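Local coordinates for AimR transcriptional regulator (Bacillus phage phi3T, PDB 5ZVV), which activates transcription of the phage aimX locus as a homodimer and is switched off by the arbitrium peptide, thereby steering the choice between lysis and lysogeny, at residues L232-T237 / K247-K252; I226-Y231 / K255-P260; L238-Y243 / D356-Q361. One frame throughout, in Å; residues are numbered along the deposited sequence.

Overall arrangement
Contact 2 joins the first half of helix 224-237 to the loop 255-260, contact 1 packs its last turns against helix 243-252, and contact 3 ties the loop between those two helices to residues 356-361. Along the sequence contact 1 lies within the span of contact 2, while contact 3 crosses both. Centres of contacts 1 and 2 lie about 11 Å apart and those of 1 and 3 about 12 Å, and each of these pairs touches directly; contacts 2 and 3 are about 21 Å apart between centres. Contact 1 forms a helical hairpin, contact 2 folds the following loop back onto it, and contact 3 links it to the C-terminal helices of a helical fold whose family belongs to the TPR clan.

Contact 1 (L232-T237 / K247-K252); sequences LTIGNT and KKAYIK
Y250 reaches from helix 243-252 across G235 to N236 on helix 224-237. Its CG stands anti to its carbonyl carbon (chi1 -73°), which sends the ring from CB over the neighbouring helix. CD1 meets G235 CA at 4.0 Å and lies 4.2 Å from L232 CD1, a looser apolar touch. At CE1 the rim lies near both N236 OD1 and L232 O, 3.4 Å and 3.5 Å away. The glycine CA sits over one ring face, offset toward the rim, in a CH-pi contact 3.9 Å from the Y250 centroid. Further out, CZ passes the carbonyl carbon of G235, and the hydroxyl at the tip donates to N236 OD1, with Y250 OH and OD1 2.5 Å apart. The amide oxygen lies at the ring edge, in its plane, and receives the bond on a lone pair in its own carbonyl plane. Beside the tyrosine on the same helix, A249 CB rests against both G235 N (3.7 Å) and I234 CG2. The axes of segments 232-237 and 247-252 come within 7.7 Å and run at 169°, a close antiparallel pair with glycine facing alanine, a helical hairpin as in TPR-type repeats.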
# COMPACT_ATOMS: atom_id res chain seq x y z
N LEU A 232 -0.59 22.45 14.47
CA LEU A 232 -1.30 21.28 14.98
C LEU A 232 -0.38 20.06 15.01
O LEU A 232 -0.36 19.31 15.99
CB LEU A 232 -2.53 21.01 14.11
CG LEU A 232 -3.66 20.17 14.70
CD1 LEU A 232 -4.29 20.87 15.89
CD2 LEU A 232 -4.70 19.86 13.63
N THR A 233 0.40 19.86 13.94
CA THR A 233 1.30 18.71 13.89
C THR A 233 2.42 18.83 14.92
O THR A 233 2.76 17.85 15.59
CB THR A 233 1.88 18.55 12.49
OG1 THR A 233 0.82 18.34 11.55
CG2 THR A 233 2.83 17.36 12.43
N ILE A 234 3.01 20.02 15.06
CA ILE A 234 4.07 20.21 16.05
C ILE A 234 3.55 19.91 17.45
O ILE A 234 4.14 19.11 18.20
CB ILE A 234 4.64 21.64 15.95
CG1 ILE A 234 5.38 21.83 14.62
CG2 ILE A 234 5.55 21.96 17.13
CD1 ILE A 234 5.84 23.25 14.36
N GLY A 235 2.43 20.53 17.81
CA GLY A 235 1.82 20.24 19.10
C GLY A 235 1.55 18.76 19.29
O GLY A 235 1.75 18.22 20.38
N ASN A 236 1.12 18.08 18.22
CA ASN A 236 0.90 16.64 18.32
C ASN A 236 2.21 15.90 18.59
O ASN A 236 2.23 14.93 19.35
CB ASN A 236 0.25 16.12 17.04
CG ASN A 236 -1.20 16.54 16.91
OD1 ASN A 236 -1.81 16.99 17.87
ND2 ASN A 236 -1.76 16.38 15.72
N THR A 237 3.31 16.36 18.00
CA THR A 237 4.59 15.72 18.28
C THR A 237 5.06 15.98 19.71
O THR A 237 5.95 15.27 20.19
CB THR A 237 5.69 16.19 17.32
OG1 THR A 237 5.95 17.58 17.54
CG2 THR A 237 5.28 15.97 15.88
N LYS A 247 1.02 22.79 24.26
CA LYS A 247 -0.05 23.79 24.35
C LYS A 247 0.36 25.09 23.66
O LYS A 247 -0.47 25.75 23.03
CB LYS A 247 -0.40 24.05 25.81
CG LYS A 247 -1.49 25.08 26.02
CD LYS A 247 -1.75 25.31 27.50
CE LYS A 247 -2.90 26.28 27.72
NZ LYS A 247 -3.14 26.55 29.17
N LYS A 248 1.64 25.45 23.74
CA LYS A 248 2.09 26.69 23.11
C LYS A 248 2.03 26.59 21.59
O LYS A 248 1.65 27.56 20.92
CB LYS A 248 3.51 27.03 23.58
CG LYS A 248 3.92 28.47 23.34
CD LYS A 248 5.08 28.88 24.23
CE LYS A 248 6.33 28.08 23.92
NZ LYS A 248 7.49 28.51 24.75
N ALA A 249 2.38 25.43 21.03
CA ALA A 249 2.27 25.25 19.59
C ALA A 249 0.81 25.24 19.14
O ALA A 249 0.44 25.93 18.18
CB ALA A 249 2.98 23.96 19.16
N TYR A 250 -0.02 24.47 19.84
CA TYR A 250 -1.46 24.47 19.56
C TYR A 250 -2.01 25.89 19.54
O TYR A 250 -2.70 26.29 18.60
CB TYR A 250 -2.20 23.64 20.61
CG TYR A 250 -2.02 22.15 20.48
CD1 TYR A 250 -1.91 21.55 19.23
CD2 TYR A 250 -1.97 21.34 21.60
CE1 TYR A 250 -1.75 20.18 19.11
CE2 TYR A 250 -1.81 19.97 21.50
CZ TYR A 250 -1.70 19.40 20.25
OH TYR A 250 -1.54 18.04 20.15
N ILE A 251 -1.70 26.67 20.58
CA ILE A 251 -2.20 28.04 20.66
C ILE A 251 -1.64 28.88 19.51
O ILE A 251 -2.33 29.76 18.98
CB ILE A 251 -1.87 28.66 22.03
CG1 ILE A 251 -2.67 27.95 23.13
CG2 ILE A 251 -2.16 30.15 22.04
CD1 ILE A 251 -2.33 28.43 24.52
N LYS A 252 -0.40 28.61 19.10
CA LYS A 252 0.13 29.28 17.91
C LYS A 252 -0.70 28.96 16.67
O LYS A 252 -0.75 29.76 15.73
CB LYS A 252 1.59 28.90 17.67
CG LYS A 252 2.57 29.60 18.58
CD LYS A 252 3.99 29.18 18.27
CE LYS A 252 4.97 29.76 19.28
NZ LYS A 252 6.36 29.27 19.03

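Contact 2 (I226-Y231 / K255-P260); sequences ICFFAY and KYAKNP
C227 and Y256 meet through a ring face. C227 CB stands almost exactly above the centre of the Y256 ring, 3.4 Å from its centroid and 7° off the normal, a close CH-pi contact. The sulfur belongs to the same face: C227 SG is 4.4 Å from the Y256 centroid, a Cys sulfur-aromatic contact, and its nearest ring atom is CE1. On the opposite face lies the aliphatic CG of K255, so the tyrosine is sandwiched between its own neighbour in sequence and the helix.

Between the aromatic groups the contact is one of rims. The Y231 and Y256 rings are nearly parallel, with planes at 12°, but neither covers the other; they touch where Y231 CE2 comes to 3.5 Å from Y256 CE2. Here the loop that leaves the second helix of an antiparallel helical hairpin folds back over the first, helix 224-237, on its way to helix 260-277.

Apolar packing continues along the loop. F228 CB abuts Y256 CB at 3.7 Å. The F228 side chain leaves the helix with CG trans to the backbone N (chi1 170°), which carries its ring past Y256 to A257, whose CB lies 3.9 Å from F228 CE1. Beyond A257, H262 of helix 260-277 stacks on the F228 ring, and N259 caps the start of that helix through its OD1, which accepts from H262 N.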
# COMPACT_ATOMS: atom_id res chain seq x y z
N ILE A 226 -2.34 25.70 5.81
CA ILE A 226 -1.03 25.08 5.93
C ILE A 226 -0.45 25.33 7.32
O ILE A 226 -0.03 24.40 8.01
CB ILE A 226 -0.09 25.59 4.83
CG1 ILE A 226 -0.56 25.12 3.45
CG2 ILE A 226 1.36 25.14 5.10
CD1 ILE A 226 -0.52 23.61 3.26
N CYS A 227 -0.43 26.59 7.75
CA CYS A 227 0.18 26.92 9.03
C CYS A 227 -0.61 26.33 10.19
O CYS A 227 -0.03 25.87 11.18
CB CYS A 227 0.31 28.44 9.18
SG CYS A 227 1.43 29.20 8.00
N PHE A 228 -1.94 26.33 10.08
CA PHE A 228 -2.78 25.73 11.12
C PHE A 228 -2.43 24.26 11.31
O PHE A 228 -2.14 23.81 12.43
CB PHE A 228 -4.26 25.89 10.78
CG PHE A 228 -5.17 25.09 11.66
CD1 PHE A 228 -5.48 25.53 12.94
CD2 PHE A 228 -5.70 23.89 11.23
CE1 PHE A 228 -6.30 24.79 13.76
CE2 PHE A 228 -6.53 23.14 12.04
CZ PHE A 228 -6.83 23.59 13.31
N PHE A 229 -2.44 23.48 10.22
CA PHE A 229 -2.11 22.07 10.36
C PHE A 229 -0.64 21.85 10.71
O PHE A 229 -0.30 20.81 11.28
CB PHE A 229 -2.48 21.30 9.09
CG PHE A 229 -3.95 21.01 8.99
CD1 PHE A 229 -4.55 20.12 9.86
CD2 PHE A 229 -4.73 21.65 8.04
CE1 PHE A 229 -5.91 19.85 9.78
CE2 PHE A 229 -6.09 21.39 7.96
CZ PHE A 229 -6.68 20.49 8.83
N ALA A 230 0.23 22.82 10.41
CA ALA A 230 1.63 22.69 10.79
C ALA A 230 1.80 22.81 12.30
O ALA A 230 2.45 21.96 12.93
CB ALA A 230 2.46 23.74 10.06
N TYR A 231 1.23 23.86 12.91
CA TYR A 231 1.30 23.99 14.36
C TYR A 231 0.52 22.89 15.06
O TYR A 231 0.92 22.44 16.15
CB TYR A 231 0.81 25.37 14.79
CG TYR A 231 1.82 26.46 14.55
CD1 TYR A 231 3.00 26.51 15.29
CD2 TYR A 231 1.61 27.43 13.59
CE1 TYR A 231 3.93 27.50 15.07
CE2 TYR A 231 2.54 28.43 13.36
CZ TYR A 231 3.70 28.46 14.11
OH TYR A 231 4.63 29.44 13.89
N LYS A 255 -4.43 31.60 15.45
CA LYS A 255 -4.58 32.70 14.49
C LYS A 255 -4.77 32.22 13.06
O LYS A 255 -5.12 33.03 12.20
CB LYS A 255 -3.37 33.63 14.57
CG LYS A 255 -2.08 32.99 14.09
CD LYS A 255 -0.89 33.94 14.21
CE LYS A 255 -0.06 33.63 15.45
NZ LYS A 255 0.53 32.25 15.41
N TYR A 256 -4.55 30.93 12.78
CA TYR A 256 -4.68 30.38 11.45
C TYR A 256 -5.98 29.60 11.25
O TYR A 256 -6.22 29.09 10.15
CB TYR A 256 -3.48 29.48 11.13
CG TYR A 256 -2.14 30.19 11.23
CD1 TYR A 256 -1.75 31.11 10.27
CD2 TYR A 256 -1.27 29.92 12.28
CE1 TYR A 256 -0.53 31.76 10.36
CE2 TYR A 256 -0.05 30.56 12.38
CZ TYR A 256 0.31 31.48 11.41
OH TYR A 256 1.53 32.12 11.50
N ALA A 257 -6.81 29.48 12.28
CA ALA A 257 -8.08 28.78 12.19
C ALA A 257 -9.16 29.78 11.79
O ALA A 257 -9.48 30.70 12.56
CB ALA A 257 -8.42 28.09 13.51
N LYS A 258 -9.72 29.61 10.60
CA LYS A 258 -10.65 30.59 10.03
C LYS A 258 -12.05 30.04 9.82
O LYS A 258 -12.87 30.70 9.18
CB LYS A 258 -10.10 31.12 8.70
CG LYS A 258 -8.77 31.85 8.84
CD LYS A 258 -8.86 32.93 9.90
CE LYS A 258 -7.52 33.62 10.10
NZ LYS A 258 -7.58 34.65 11.18
N ASN A 259 -12.34 28.85 10.34
CA ASN A 259 -13.66 28.25 10.23
C ASN A 259 -13.88 27.38 11.46
O ASN A 259 -12.92 26.97 12.12
CB ASN A 259 -13.81 27.43 8.95
CG ASN A 259 -12.75 26.35 8.81
OD1 ASN A 259 -12.77 25.36 9.53
ND2 ASN A 259 -11.84 26.54 7.87
N PRO A 260 -15.14 27.10 11.81
CA PRO A 260 -15.39 26.33 13.05
C PRO A 260 -14.85 24.91 13.02
O PRO A 260 -14.61 24.34 14.09
CB PRO A 260 -16.92 26.35 13.18
CG PRO A 260 -17.43 26.71 11.82
CD PRO A 260 -16.38 27.60 11.21

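Contact 3 (L238-Y243 / D356-Q361); sequences LIFEDY and DKYFIQ
F240 lies against the amide of Q361 on one face and points its edge at Y358. The amide is stacked on the phenyl ring, planes 15° apart, with Q361 CD 3.3 Å above the plane of F240 and over its centre. Q361 OE1 reaches back to F240 CG, NE2 sits 3.2 Å from F240 CD2, and CG adds a CH-pi contact over the same face. The opposite face of the ring is covered by CG2 of the preceding residue, I239. Turned through 70°, the Y358 ring receives the F240 edge in an offset edge-to-face pair, with F240 CD2 3.5 Å from Y358 CZ. F359 closes the group: its CD1 meets F240 CZ at 4.0 Å, and I239 CD1 comes to the edge of its ring, 3.9 Å from F359 CE1.

Several bonds set these groups in place. Q361 CG occupies the position between backbone N and carbonyl carbon (chi1 61°), which folds the side chain back over its own turn so that Q361 NE2 donates to Y358 O at 2.9 Å, a bond in the amide plane that fixes the flip of the amide. A water joins F240 N to Y358 OH, 2.6 Å from that hydroxyl, and the same OH makes a weak hydrogen bond to N236 O. The edge of Y358 points at the face of F359, CD2 standing over its centre.

Farther out, D356 OD1 accepts from Y358 N, an Asx turn, and from F359 N, which extends it to an Asx motif overlapping the start of the type I beta turn Y358-Q361; D356 OD2 is held by N325. I239 O accepts from W277 NE1. The turn shapes one side of the aromatic and amide packing that joins two inter-helix loops over a hundred residues apart, consistent with the TPR-like helical fold of the family.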
# COMPACT_ATOMS: atom_id res chain seq x y z
N LEU A 238 4.50 16.98 20.39
CA LEU A 238 4.91 17.29 21.75
C LEU A 238 3.97 16.74 22.82
O LEU A 238 4.15 17.05 24.01
CB LEU A 238 5.05 18.80 21.92
CG LEU A 238 6.17 19.47 21.13
CD1 LEU A 238 6.01 20.98 21.16
CD2 LEU A 238 7.53 19.06 21.69
N ILE A 239 2.99 15.91 22.45
CA ILE A 239 1.91 15.55 23.38
C ILE A 239 2.46 14.83 24.61
O ILE A 239 2.08 15.13 25.75
CB ILE A 239 0.85 14.69 22.66
CG1 ILE A 239 0.02 15.56 21.71
CG2 ILE A 239 -0.06 13.99 23.67
CD1 ILE A 239 -0.99 14.77 20.90
N PHE A 240 3.37 13.88 24.41
CA PHE A 240 3.87 13.06 25.51
C PHE A 240 5.18 13.56 26.10
O PHE A 240 5.70 12.92 27.02
CB PHE A 240 4.03 11.61 25.04
CG PHE A 240 2.76 11.00 24.52
CD1 PHE A 240 1.83 10.45 25.38
CD2 PHE A 240 2.50 10.99 23.16
CE1 PHE A 240 0.65 9.90 24.90
CE2 PHE A 240 1.33 10.44 22.67
CZ PHE A 240 0.40 9.89 23.54
N GLU A 241 5.71 14.67 25.61
CA GLU A 241 6.99 15.20 26.09
C GLU A 241 6.83 16.36 27.06
O GLU A 241 7.42 16.35 28.14
CB GLU A 241 7.87 15.63 24.92
CG GLU A 241 8.34 14.50 24.03
CD GLU A 241 9.28 14.97 22.93
OE1 GLU A 241 9.68 16.15 22.96
OE2 GLU A 241 9.61 14.15 22.05
N ASP A 242 6.03 17.36 26.70
CA ASP A 242 5.95 18.60 27.47
C ASP A 242 4.56 19.20 27.27
O ASP A 242 4.17 19.49 26.14
CB ASP A 242 7.04 19.58 27.03
CG ASP A 242 7.17 20.79 27.94
OD1 ASP A 242 6.15 21.26 28.48
OD2 ASP A 242 8.31 21.27 28.12
N TYR A 243 3.83 19.40 28.37
CA TYR A 243 2.49 19.97 28.26
C TYR A 243 2.54 21.41 27.78
O TYR A 243 1.83 21.79 26.85
CB TYR A 243 1.77 19.89 29.61
CG TYR A 243 0.41 20.55 29.57
CD1 TYR A 243 -0.69 19.90 29.01
CD2 TYR A 243 0.22 21.83 30.08
CE1 TYR A 243 -1.93 20.50 28.96
CE2 TYR A 243 -1.02 22.44 30.04
CZ TYR A 243 -2.09 21.77 29.48
OH TYR A 243 -3.33 22.37 29.43
N ASP A 356 -0.68 3.00 13.58
CA ASP A 356 -0.41 4.18 14.40
C ASP A 356 0.71 3.83 15.37
O ASP A 356 0.50 3.13 16.36
CB ASP A 356 -1.67 4.62 15.14
CG ASP A 356 -1.54 6.00 15.78
OD1 ASP A 356 -0.41 6.40 16.11
OD2 ASP A 356 -2.57 6.67 15.95
N LYS A 357 1.92 4.31 15.07
CA LYS A 357 3.09 4.05 15.90
C LYS A 357 3.32 5.14 16.94
O LYS A 357 4.33 5.10 17.64
CB LYS A 357 4.33 3.91 15.02
CG LYS A 357 4.23 2.81 13.98
CD LYS A 357 5.51 2.67 13.17
CE LYS A 357 5.38 1.58 12.11
NZ LYS A 357 6.65 1.34 11.37
N TYR A 358 2.40 6.09 17.07
CA TYR A 358 2.55 7.19 18.02
C TYR A 358 1.63 7.03 19.23
O TYR A 358 2.11 6.99 20.37
CB TYR A 358 2.28 8.53 17.32
CG TYR A 358 2.57 9.73 18.20
CD1 TYR A 358 3.86 10.00 18.64
CD2 TYR A 358 1.55 10.61 18.58
CE1 TYR A 358 4.13 11.09 19.44
CE2 TYR A 358 1.82 11.71 19.38
CZ TYR A 358 3.11 11.94 19.80
OH TYR A 358 3.39 13.02 20.60
N PHE A 359 0.32 6.94 19.02
CA PHE A 359 -0.61 6.88 20.14
C PHE A 359 -0.72 5.50 20.76
O PHE A 359 -1.39 5.36 21.79
CB PHE A 359 -1.99 7.37 19.70
CG PHE A 359 -2.03 8.83 19.36
CD1 PHE A 359 -2.02 9.79 20.36
CD2 PHE A 359 -2.06 9.25 18.04
CE1 PHE A 359 -2.04 11.13 20.05
CE2 PHE A 359 -2.08 10.59 17.72
CZ PHE A 359 -2.08 11.54 18.73
N ILE A 360 -0.07 4.49 20.19
CA ILE A 360 -0.06 3.16 20.80
C ILE A 360 0.61 3.20 22.17
O ILE A 360 0.43 2.28 22.98
CB ILE A 360 0.62 2.14 19.86
CG1 ILE A 360 0.38 0.71 20.35
CG2 ILE A 360 2.12 2.43 19.75
CD1 ILE A 360 0.92 -0.35 19.43
N GLN A 361 1.38 4.24 22.46
CA GLN A 361 1.99 4.35 23.78
C GLN A 361 0.95 4.64 24.86
O GLN A 361 1.24 4.43 26.04
CB GLN A 361 3.06 5.44 23.78
CG GLN A 361 2.57 6.83 23.45
CD GLN A 361 3.69 7.84 23.34
OE1 GLN A 361 4.34 8.18 24.34
NE2 GLN A 361 3.95 8.32 22.13
O HOH W 1 5.54 13.59 22.04